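Local structure of SusD homolog (Bacteroides thetaiotaomicron, 3EHM) at residues S60-Y66 against A449-W453. The protein probably binds mucin O-glycans at the cell surface as a SusD-like outer membrane lipoprotein, for their uptake and use by this gut bacterium. Sequence-based numbering, arbitrary orientation.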
loop_
_atom_site.group_PDB
_atom_site.type_symbol
_atom_site.label_atom_id
_atom_site.label_comp_id
_atom_site.label_asym_id
_atom_site.label_seq_id
_atom_site.Cartn_x
_atom_site.Cartn_y
_atom_site.Cartn_z
ATOM N N SER A 60 -2.419 6.341 5.655
ATOM C CA SER A 60 -3.033 5.467 4.654
ATOM C C SER A 60 -3.824 4.288 5.225
ATOM O O SER A 60 -4.975 4.070 4.841
ATOM C CB SER A 60 -1.964 4.939 3.687
ATOM O OG SER A 60 -0.967 4.204 4.377
ATOM N N GLY A 61 -3.201 3.524 6.120
ATOM C CA GLY A 61 -3.866 2.372 6.714
ATOM C C GLY A 61 -5.077 2.749 7.554
ATOM O O GLY A 61 -6.022 1.968 7.706
ATOM N N ASN A 62 -5.034 3.951 8.115
ATOM C CA ASN A 62 -6.126 4.459 8.930
ATOM C C ASN A 62 -7.266 4.917 8.023
ATOM O O ASN A 62 -8.429 4.610 8.281
ATOM C CB ASN A 62 -5.614 5.610 9.806
ATOM C CG ASN A 62 -6.704 6.601 10.187
ATOM O OD1 ASN A 62 -7.726 6.240 10.782
ATOM N ND2 ASN A 62 -6.481 7.868 9.854
ATOM N N TYR A 63 -6.924 5.630 6.951
ATOM C CA TYR A 63 -7.921 6.129 6.007
ATOM C C TYR A 63 -8.804 5.002 5.455
ATOM O O TYR A 63 -10.031 5.102 5.471
ATOM C CB TYR A 63 -7.241 6.823 4.820
ATOM C CG TYR A 63 -6.292 7.963 5.163
ATOM C CD1 TYR A 63 -5.245 8.293 4.300
ATOM C CD2 TYR A 63 -6.437 8.705 6.336
ATOM C CE1 TYR A 63 -4.360 9.330 4.597
ATOM C CE2 TYR A 63 -5.556 9.747 6.646
ATOM C CZ TYR A 63 -4.518 10.050 5.770
ATOM O OH TYR A 63 -3.625 11.052 6.071
ATOM N N ILE A 64 -8.173 3.936 4.964
ATOM C CA ILE A 64 -8.903 2.815 4.373
ATOM C C ILE A 64 -9.405 1.758 5.347
ATOM O O ILE A 64 -9.949 0.739 4.932
ATOM C CB ILE A 64 -8.064 2.114 3.297
ATOM C CG1 ILE A 64 -6.805 1.520 3.934
ATOM C CG2 ILE A 64 -7.738 3.094 2.178
ATOM C CD1 ILE A 64 -5.845 0.927 2.950
ATOM N N GLY A 65 -9.200 1.974 6.637
ATOM C CA GLY A 65 -9.718 1.030 7.608
ATOM C C GLY A 65 -8.949 -0.233 7.924
ATOM O O GLY A 65 -9.529 -1.172 8.484
ATOM N N TYR A 66 -7.676 -0.294 7.547
ATOM C CA TYR A 66 -6.858 -1.458 7.891
ATOM C C TYR A 66 -6.628 -1.315 9.395
ATOM O O TYR A 66 -6.641 -2.294 10.144
ATOM C CB TYR A 66 -5.483 -1.404 7.212
ATOM C CG TYR A 66 -5.348 -2.102 5.876
ATOM C CD1 TYR A 66 -4.109 -2.159 5.242
ATOM C CD2 TYR A 66 -6.436 -2.711 5.253
ATOM C CE1 TYR A 66 -3.949 -2.800 4.023
ATOM C CE2 TYR A 66 -6.288 -3.361 4.026
ATOM C CZ TYR A 66 -5.039 -3.400 3.420
ATOM O OH TYR A 66 -4.865 -4.033 2.216
ATOM N N ALA A 449 -0.785 -0.969 3.366
ATOM C CA ALA A 449 -1.717 0.158 3.343
ATOM C C ALA A 449 -1.633 1.127 2.166
ATOM O O ALA A 449 -2.662 1.525 1.618
ATOM C CB ALA A 449 -1.598 0.938 4.651
ATOM N N VAL A 450 -0.426 1.531 1.783
ATOM C CA VAL A 450 -0.295 2.479 0.679
ATOM C C VAL A 450 -0.906 1.946 -0.614
ATOM O O VAL A 450 -1.647 2.661 -1.291
ATOM C CB VAL A 450 1.183 2.861 0.421
ATOM C CG1 VAL A 450 1.277 3.819 -0.768
ATOM C CG2 VAL A 450 1.766 3.527 1.661
ATOM N N GLU A 451 -0.603 0.695 -0.954
ATOM C CA GLU A 451 -1.142 0.101 -2.178
ATOM C C GLU A 451 -2.670 0.029 -2.111
ATOM O O GLU A 451 -3.353 0.317 -3.086
ATOM C CB GLU A 451 -0.551 -1.296 -2.389
ATOM C CG GLU A 451 -0.966 -1.997 -3.680
ATOM C CD GLU A 451 -0.607 -1.220 -4.939
ATOM O OE1 GLU A 451 0.378 -0.447 -4.921
ATOM O OE2 GLU A 451 -1.305 -1.405 -5.960
ATOM N N ALA A 452 -3.203 -0.350 -0.953
ATOM C CA ALA A 452 -4.648 -0.447 -0.784
ATOM C C ALA A 452 -5.297 0.931 -0.907
ATOM O O ALA A 452 -6.376 1.072 -1.481
ATOM C CB ALA A 452 -4.969 -1.059 0.567
ATOM N N TRP A 453 -4.631 1.942 -0.357
ATOM C CA TRP A 453 -5.130 3.308 -0.409
ATOM C C TRP A 453 -5.105 3.813 -1.852
ATOM O O TRP A 453 -6.023 4.497 -2.297
ATOM C CB TRP A 453 -4.275 4.201 0.494
ATOM C CG TRP A 453 -4.669 5.637 0.484
ATOM C CD1 TRP A 453 -5.935 6.144 0.397
ATOM C CD2 TRP A 453 -3.796 6.760 0.625
ATOM N NE1 TRP A 453 -5.904 7.515 0.478
ATOM C CE2 TRP A 453 -4.602 7.921 0.619
ATOM C CE3 TRP A 453 -2.408 6.900 0.761
ATOM C CZ2 TRP A 453 -4.068 9.206 0.742
ATOM C CZ3 TRP A 453 -1.875 8.183 0.885
ATOM C CH2 TRP A 453 -2.708 9.317 0.874
#
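Tyr-63 turns the edge of its ring to the face of Trp-453: the planes stand at 63° and the Tyr-63 ring centre lies 5.3 Å from that of the six-membered indole ring. The touching edge is CD1 and CE1, with CD1 3.8 Å from Trp-453 CE2. Ser-60 sets its CB 3.6 Å from Trp-453 CE3, obliquely to the ring. The indole is brought there by a chi1 of 178°, which puts CG anti to the backbone N, and its NE1 is hydrogen-bonded to the carbonyl of Pro-486.

Ile-64 meets helix 449-459 with both branches. CG2 lies 4.0 Å from Trp-453 CD1, while CG1, placed by a chi1 of 63° between the backbone N and the carbonyl carbon, carries CD1 to 3.2 Å from Ala-452 CB. Helix 60-63 ends in a Schellman motif at Gly-65, after which Tyr-66 comes round with its ring centred on this CD1. Tyr-66 reaches across the first turn of the helix, its CE1 edge 3.7 Å from Ala-449 N, and its hydroxyl passes Ala-452 CB to bond the carbonyl of Tyr-442 in helix 429-445. The nearest CA pair is Gly-61 with Ala-449, 4.6 Å apart, the alanine methyl lying against Gly-61 N and Ser-60 OG.

With alanine at Trp-453, the Tyr-63 edge would probably lose its aromatic face, a gap would open beside Ser-60 CB and Ile-64 CG2, and the Pro-486 carbonyl would lose its indole donor.

No hydrogen bond joins the two segments; Ser-60 OG bonds the carbonyl of Thr-55 and Tyr-63 OH that of Glu-78. This buried junction of segment 60-66 with the start of helix 449-459 therefore rests on apolar and aromatic packing, with its side-chain hydroxyls and indole N-H satisfied by backbone carbonyls.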